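Local atomic coordinates of alanine racemase (Oenococcus oeni PSU-1, PDB entry 3HUR), a protein that belongs to the alanine racemase family, joining an N-terminal TIM barrel to a C-terminal domain built mainly of beta strands. Residues G226-G231 / L245-I250; V14-A19 / R372-D377; Y36-A41 / A63-N68. One frame throughout, in Å; residues are numbered along the deposited sequence.

Contact 1: residues G226-G231 / L245-I250; sequences GQLISG and LHLERI. With SO4 (sulfate ion), chain B.
Ser230 O accepts the N-H of Ile250 at 3.0 Å from N to O, in a nearly straight bond (162° at the hydrogen) whose donor stands above the carbonyl plane. Ile250 also folds back over this carbonyl: with chi1 79°, CG1 sits between its own backbone N and C and comes 3.7 Å from Ser230 O, and CG2 lies 3.6 Å from Ile229 O. Next along the chain, Gly231, with positive phi (92°), brings its bare CA up to the extended backbone of 247-249, touching Glu248 O at 3.3 Å in a CA-H...O contact. At the other end of the interface, methyl CD1 of Leu247 meets CD1 of Leu228 at 3.9 Å, the two side chains crossing at about a right angle. Asn22 bridges the segments, donating to Ile229 O and accepting from Glu248 N. Away from this interface, the amides of Gly226 (weakly) and Gln227 bind a sulfate, probably from the crystallisation liquor, that Ser206 OG also holds. An anion at the N-terminal end of a short 3-10 turn, just past the last barrel strand, recalls the phosphate sites of many TIM barrels.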
# COMPACT_ATOMS: atom_id res chain seq x y z
N GLY A 226 17.76 -1.73 -25.43
CA GLY A 226 17.21 -0.84 -24.39
C GLY A 226 17.25 -1.52 -23.04
O GLY A 226 18.28 -1.53 -22.39
N GLN A 227 16.16 -2.14 -22.63
CA GLN A 227 16.07 -2.66 -21.29
C GLN A 227 17.17 -3.60 -20.92
O GLN A 227 17.45 -3.77 -19.72
CB GLN A 227 14.84 -3.49 -21.11
CG GLN A 227 13.58 -2.79 -21.10
CD GLN A 227 12.50 -3.68 -20.51
OE1 GLN A 227 11.46 -3.89 -21.13
NE2 GLN A 227 12.74 -4.20 -19.30
N LEU A 228 17.76 -4.26 -21.90
CA LEU A 228 18.77 -5.24 -21.58
C LEU A 228 20.06 -4.59 -21.13
O LEU A 228 21.00 -5.29 -20.67
CB LEU A 228 19.07 -6.15 -22.79
CG LEU A 228 19.94 -5.62 -23.94
CD1 LEU A 228 21.40 -5.52 -23.61
CD2 LEU A 228 19.77 -6.56 -25.14
N ILE A 229 20.17 -3.28 -21.33
CA ILE A 229 21.39 -2.60 -20.92
C ILE A 229 21.64 -2.77 -19.42
O ILE A 229 22.77 -2.88 -18.99
CB ILE A 229 21.31 -1.11 -21.21
CG1 ILE A 229 21.38 -0.87 -22.74
CG2 ILE A 229 22.43 -0.45 -20.49
CD1 ILE A 229 21.07 0.59 -23.22
N SER A 230 20.57 -2.79 -18.63
CA SER A 230 20.70 -2.87 -17.19
C SER A 230 21.05 -4.26 -16.72
O SER A 230 21.41 -4.44 -15.55
CB SER A 230 19.40 -2.45 -16.54
OG SER A 230 18.41 -3.45 -16.64
N GLY A 231 20.94 -5.24 -17.61
CA GLY A 231 21.29 -6.62 -17.26
C GLY A 231 20.13 -7.45 -16.75
O GLY A 231 20.29 -8.60 -16.31
N LEU A 245 25.45 -16.07 -23.48
CA LEU A 245 25.46 -14.61 -23.44
C LEU A 245 25.63 -14.21 -21.99
O LEU A 245 24.87 -14.66 -21.12
CB LEU A 245 24.13 -14.08 -23.93
CG LEU A 245 23.99 -12.57 -24.01
CD1 LEU A 245 24.85 -12.03 -25.13
CD2 LEU A 245 22.53 -12.25 -24.23
N HIS A 246 26.61 -13.37 -21.71
CA HIS A 246 26.90 -13.04 -20.32
C HIS A 246 26.64 -11.58 -20.03
O HIS A 246 27.56 -10.78 -19.88
CB HIS A 246 28.33 -13.46 -19.96
CG HIS A 246 28.61 -14.90 -20.28
ND1 HIS A 246 29.77 -15.32 -20.90
CD2 HIS A 246 27.85 -16.01 -20.10
CE1 HIS A 246 29.73 -16.63 -21.07
NE2 HIS A 246 28.58 -17.07 -20.59
N LEU A 247 25.37 -11.25 -19.97
CA LEU A 247 24.98 -9.91 -19.58
C LEU A 247 25.22 -9.78 -18.07
O LEU A 247 24.94 -10.69 -17.31
CB LEU A 247 23.53 -9.63 -19.96
CG LEU A 247 23.31 -9.42 -21.48
CD1 LEU A 247 21.89 -8.93 -21.83
CD2 LEU A 247 24.34 -8.46 -22.09
N GLU A 248 25.81 -8.67 -17.66
CA GLU A 248 26.01 -8.39 -16.22
C GLU A 248 24.84 -7.54 -15.70
O GLU A 248 24.44 -6.59 -16.35
CB GLU A 248 27.35 -7.64 -16.02
CG GLU A 248 28.59 -8.54 -16.01
CD GLU A 248 29.91 -7.83 -16.42
OE1 GLU A 248 29.98 -6.58 -16.44
OE2 GLU A 248 30.91 -8.54 -16.73
N ARG A 249 24.29 -7.88 -14.53
CA ARG A 249 23.37 -6.96 -13.80
C ARG A 249 24.21 -5.77 -13.33
O ARG A 249 25.20 -5.96 -12.68
CB ARG A 249 22.67 -7.65 -12.61
CG ARG A 249 21.69 -6.72 -11.81
CD ARG A 249 20.97 -7.42 -10.61
NE ARG A 249 21.79 -8.47 -10.00
CZ ARG A 249 22.75 -8.27 -9.08
NH1 ARG A 249 23.02 -7.04 -8.59
NH2 ARG A 249 23.44 -9.32 -8.63
N ILE A 250 23.83 -4.55 -13.71
CA ILE A 250 24.70 -3.40 -13.49
C ILE A 250 24.41 -2.65 -12.21
O ILE A 250 25.21 -1.83 -11.78
CB ILE A 250 24.70 -2.42 -14.71
CG1 ILE A 250 23.47 -1.51 -14.76
CG2 ILE A 250 24.80 -3.19 -16.02
CD1 ILE A 250 23.53 -0.53 -15.89
S SO4 B . 13.66 -2.67 -25.80
O1 SO4 B . 13.43 -2.53 -24.38
O2 SO4 B . 12.73 -3.57 -26.44
O3 SO4 B . 13.40 -1.41 -26.42
O4 SO4 B . 15.02 -3.20 -25.87

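Contact 2: residues V14-A19 / R372-D377; sequences VDLDAA and RIYTGD
Val14 pairs in parallel with Tyr374. Its N donates to Ile373 O at 2.8 Å, nearly in line with the carbonyl bond, and its O accepts from Thr375 N at 3.1 Å from above the carbonyl plane. The isopropyl group lies beside the Tyr374 ring and points the same way, CB being 3.7 Å from CD2, while CG1 also reaches that side of the ring. Asp15, paired with Thr375, faces the opposite side of the sheet, where its CB meets Thr375 OG1 at 3.7 Å. Its carboxylate serves as the N-cap of the following helix: with CG anti to the backbone N (chi1 167°), it leans forward over the helix start, and OD1 takes Ala18 N at 3.0 Å from above its own plane, and Asp17 N more weakly. Leu16, in the first turn of the helix, crosses Tyr374 at a slant, with CG 4.0 Å from ring atom CD2. Asp17 then reaches across to segment 372-377: OD2 accepts a weak bond from Asp377 N at 3.2 Å, and OD1 takes Leu378 N, so one carboxylate covers the start of helix 377-381. Strand 10-15 lies between strand 372-375 and strand 251-263, which runs antiparallel to it. Helix 48-57 closes over Leu16 and Tyr374 through Leu51, Ala54 and Pro50, and Tyr374 OH is hydrogen-bonded to Leu46 O.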
# COMPACT_ATOMS: atom_id res chain seq x y z
N VAL A 14 25.42 1.88 -9.48
CA VAL A 14 25.34 1.60 -10.89
C VAL A 14 26.77 1.53 -11.49
O VAL A 14 27.50 2.52 -11.54
CB VAL A 14 24.60 2.74 -11.63
CG1 VAL A 14 24.59 2.46 -13.12
CG2 VAL A 14 23.19 2.96 -11.06
N ASP A 15 27.17 0.35 -11.94
CA ASP A 15 28.51 0.15 -12.46
C ASP A 15 28.54 0.39 -13.98
O ASP A 15 28.05 -0.44 -14.77
CB ASP A 15 28.93 -1.26 -12.14
CG ASP A 15 30.15 -1.68 -12.89
OD1 ASP A 15 30.62 -0.87 -13.72
OD2 ASP A 15 30.60 -2.81 -12.65
N LEU A 16 29.12 1.50 -14.39
CA LEU A 16 29.02 1.92 -15.78
C LEU A 16 29.87 1.09 -16.68
O LEU A 16 29.57 1.01 -17.86
CB LEU A 16 29.37 3.39 -15.97
CG LEU A 16 28.40 4.39 -15.33
CD1 LEU A 16 28.92 5.83 -15.37
CD2 LEU A 16 27.02 4.28 -15.99
N ASP A 17 30.91 0.48 -16.12
CA ASP A 17 31.76 -0.45 -16.89
C ASP A 17 30.91 -1.63 -17.35
O ASP A 17 31.04 -2.09 -18.48
CB ASP A 17 32.91 -1.05 -16.06
CG ASP A 17 34.05 -0.06 -15.79
OD1 ASP A 17 34.54 0.63 -16.71
OD2 ASP A 17 34.49 -0.02 -14.63
N ALA A 18 30.09 -2.14 -16.44
CA ALA A 18 29.25 -3.28 -16.72
C ALA A 18 28.20 -2.91 -17.75
O ALA A 18 27.89 -3.71 -18.63
CB ALA A 18 28.61 -3.83 -15.43
N ALA A 19 27.69 -1.68 -17.71
CA ALA A 19 26.75 -1.29 -18.76
C ALA A 19 27.45 -1.30 -20.15
O ALA A 19 26.84 -1.67 -21.16
CB ALA A 19 26.11 0.11 -18.47
N ARG A 372 21.22 7.67 -7.15
CA ARG A 372 22.03 6.80 -7.94
C ARG A 372 23.49 7.20 -7.75
O ARG A 372 23.82 8.36 -7.95
CB ARG A 372 21.61 6.90 -9.41
CG ARG A 372 20.48 5.99 -9.79
CD ARG A 372 19.24 6.17 -8.97
NE ARG A 372 18.17 5.35 -9.53
CZ ARG A 372 17.12 4.84 -8.88
NH1 ARG A 372 16.88 5.08 -7.61
NH2 ARG A 372 16.26 4.09 -9.55
N ILE A 373 24.34 6.24 -7.35
CA ILE A 373 25.77 6.41 -7.22
C ILE A 373 26.50 5.60 -8.32
O ILE A 373 26.20 4.44 -8.56
CB ILE A 373 26.22 5.93 -5.81
CG1 ILE A 373 25.51 6.76 -4.70
CG2 ILE A 373 27.75 5.99 -5.64
CD1 ILE A 373 25.54 8.29 -4.87
N TYR A 374 27.49 6.21 -8.97
CA TYR A 374 28.18 5.52 -10.05
C TYR A 374 29.54 5.03 -9.60
O TYR A 374 30.35 5.81 -9.11
CB TYR A 374 28.24 6.44 -11.28
CG TYR A 374 26.86 6.85 -11.67
CD1 TYR A 374 26.28 8.02 -11.17
CD2 TYR A 374 26.08 6.02 -12.46
CE1 TYR A 374 24.95 8.36 -11.49
CE2 TYR A 374 24.78 6.36 -12.80
CZ TYR A 374 24.21 7.49 -12.32
OH TYR A 374 22.93 7.74 -12.68
N THR A 375 29.81 3.75 -9.80
CA THR A 375 31.12 3.15 -9.46
C THR A 375 31.87 2.70 -10.69
O THR A 375 31.28 2.63 -11.75
CB THR A 375 30.96 1.87 -8.64
OG1 THR A 375 30.33 0.88 -9.46
CG2 THR A 375 30.13 2.10 -7.37
N GLY A 376 33.15 2.40 -10.51
CA GLY A 376 34.02 1.82 -11.55
C GLY A 376 34.89 2.82 -12.27
O GLY A 376 34.65 4.01 -12.21
N ASP A 377 35.92 2.32 -12.97
CA ASP A 377 36.95 3.15 -13.61
C ASP A 377 36.30 4.05 -14.64
O ASP A 377 36.61 5.23 -14.73
CB ASP A 377 38.02 2.28 -14.31
CG ASP A 377 38.91 1.46 -13.32
OD1 ASP A 377 39.02 1.81 -12.11
OD2 ASP A 377 39.54 0.47 -13.78

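Contact 3: residues Y36-A41 / A63-N68; sequences YAVLKA and ALIVSN. With SO4 (sulfate ion), chain D.
Ser67 OG presses against hydrocarbon: it lies 3.3 Å from CG of Lys40 and nearly as close to CB, beyond the last pair, Val38 and Ile65. Beyond CG the lysine chain is fully extended and carries NZ away from segment 63-68. Further on, Asn68, at the N-cap position of helix 69-77, makes no capping bond with its side chain; instead ND2 donates to a sulfate oxygen, O2, at 3.3 Å. Asp42 N of the same chain and Arg8 NH1 of the second subunit hold the same ion, which therefore lies where two chains meet. Before this the strands pair in parallel, through Ala37 N to Ala63 O (2.9 Å), Ile65 N to Ala37 O (2.8 Å) and Leu39 N to Ile65 O (2.8 Å), the last almost straight at 173°. On one face Ile65 CD1 touches both Tyr36 CB and Val38 CG2, 3.8 Å from each, in directions about a right angle apart; chi1 of -50° sets CG1 beside the backbone N, and CD1 continues in an extended chain. Ala63 CB adds a contact to CD2 of the Tyr36 ring, which also meets Phe160. The other face bears Ala37 and Leu64, which with Leu39 pack under helix 48-57. Strand 34-38, this helix and strand 63-66 form the beta-alpha-beta crossover that opens the TIM barrel, the Tyr36 face turned inward and the Ala37 face toward the outer helix.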
# COMPACT_ATOMS: atom_id res chain seq x y z
N TYR A 36 22.77 1.28 -31.41
CA TYR A 36 21.98 2.40 -30.94
C TYR A 36 21.43 2.09 -29.54
O TYR A 36 20.55 1.24 -29.39
CB TYR A 36 20.78 2.63 -31.84
CG TYR A 36 21.09 2.87 -33.29
CD1 TYR A 36 20.08 2.87 -34.24
CD2 TYR A 36 22.39 3.11 -33.73
CE1 TYR A 36 20.34 3.09 -35.56
CE2 TYR A 36 22.65 3.33 -35.05
CZ TYR A 36 21.63 3.31 -35.96
OH TYR A 36 21.91 3.56 -37.27
N ALA A 37 21.94 2.79 -28.52
CA ALA A 37 21.60 2.52 -27.12
C ALA A 37 20.30 3.21 -26.82
O ALA A 37 20.20 4.41 -27.02
CB ALA A 37 22.67 3.05 -26.22
N VAL A 38 19.28 2.44 -26.42
CA VAL A 38 18.00 3.01 -26.11
C VAL A 38 18.00 3.33 -24.60
O VAL A 38 18.24 2.49 -23.77
CB VAL A 38 16.81 2.08 -26.51
CG1 VAL A 38 15.47 2.73 -26.20
CG2 VAL A 38 16.84 1.72 -28.00
N LEU A 39 17.71 4.58 -24.29
CA LEU A 39 17.72 5.08 -22.96
C LEU A 39 16.39 5.75 -22.67
O LEU A 39 16.26 6.96 -22.76
CB LEU A 39 18.81 6.13 -22.86
CG LEU A 39 20.22 5.54 -22.89
CD1 LEU A 39 21.17 6.68 -22.68
CD2 LEU A 39 20.41 4.43 -21.81
N LYS A 40 15.37 4.99 -22.32
CA LYS A 40 14.11 5.61 -22.00
C LYS A 40 14.00 5.72 -20.49
O LYS A 40 14.67 5.00 -19.75
CB LYS A 40 12.98 4.79 -22.56
CG LYS A 40 13.07 4.51 -24.05
CD LYS A 40 11.97 3.57 -24.42
CE LYS A 40 11.81 3.34 -25.92
NZ LYS A 40 10.68 2.36 -26.05
N ALA A 41 13.18 6.67 -20.04
CA ALA A 41 12.90 6.80 -18.61
C ALA A 41 14.19 7.03 -17.81
O ALA A 41 14.48 6.30 -16.88
CB ALA A 41 12.17 5.53 -18.08
N ALA A 63 24.84 5.54 -31.62
CA ALA A 63 23.82 6.57 -31.40
C ALA A 63 23.06 6.31 -30.09
O ALA A 63 23.22 5.29 -29.41
CB ALA A 63 22.90 6.64 -32.53
N LEU A 64 22.21 7.25 -29.76
CA LEU A 64 21.42 7.16 -28.55
C LEU A 64 19.99 7.40 -28.96
O LEU A 64 19.75 8.30 -29.74
CB LEU A 64 21.84 8.24 -27.55
CG LEU A 64 23.31 8.27 -27.17
CD1 LEU A 64 23.63 9.54 -26.37
CD2 LEU A 64 23.66 7.02 -26.43
N ILE A 65 19.07 6.61 -28.43
CA ILE A 65 17.62 6.82 -28.67
C ILE A 65 16.93 7.16 -27.32
O ILE A 65 17.18 6.50 -26.30
CB ILE A 65 16.95 5.55 -29.27
CG1 ILE A 65 17.75 5.03 -30.48
CG2 ILE A 65 15.54 5.84 -29.67
CD1 ILE A 65 17.22 3.69 -31.19
N VAL A 66 16.09 8.18 -27.34
CA VAL A 66 15.37 8.64 -26.17
C VAL A 66 13.92 8.95 -26.56
O VAL A 66 13.60 8.93 -27.77
CB VAL A 66 16.06 9.88 -25.50
CG1 VAL A 66 17.53 9.58 -25.10
CG2 VAL A 66 15.96 11.04 -26.35
N SER A 67 13.07 9.23 -25.55
CA SER A 67 11.59 9.32 -25.73
C SER A 67 11.02 10.73 -25.81
O SER A 67 9.86 10.92 -26.08
CB SER A 67 10.88 8.62 -24.56
OG SER A 67 11.59 7.42 -24.18
N ASN A 68 11.83 11.72 -25.49
CA ASN A 68 11.38 13.08 -25.39
C ASN A 68 12.47 14.01 -25.93
O ASN A 68 13.66 13.84 -25.69
CB ASN A 68 11.06 13.44 -23.93
CG ASN A 68 9.79 12.76 -23.39
OD1 ASN A 68 8.63 13.19 -23.67
ND2 ASN A 68 9.99 11.74 -22.56
S SO4 D . 13.29 10.74 -20.22
O1 SO4 D . 12.45 10.39 -19.09
O2 SO4 D . 12.77 10.30 -21.54
O3 SO4 D . 13.43 12.19 -20.10
O4 SO4 D . 14.59 10.09 -19.97

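From the N terminus, 14-19 supplies the first half of contact 2, whose partner 372-377 comes only near the C terminus. Within that long loop contact 3 closes first, joining 36-41 to 63-68 across helix 48-57, and contact 1 follows in series, closing the short loop from 226-231 to 245-250. In space contact 1 is the bridge: Ile250 O probably bonds to Asp15 N of contact 2, while Ile229 CD1 packs on Val38 and Leu39 of contact 3. Contacts 2 and 3 do not touch. Contact 2 joins strand 10-15 to strand 372-375, contact 1 ties the loop after the last barrel strand to the approach to strand 251-263, and contact 3 stays within the barrel.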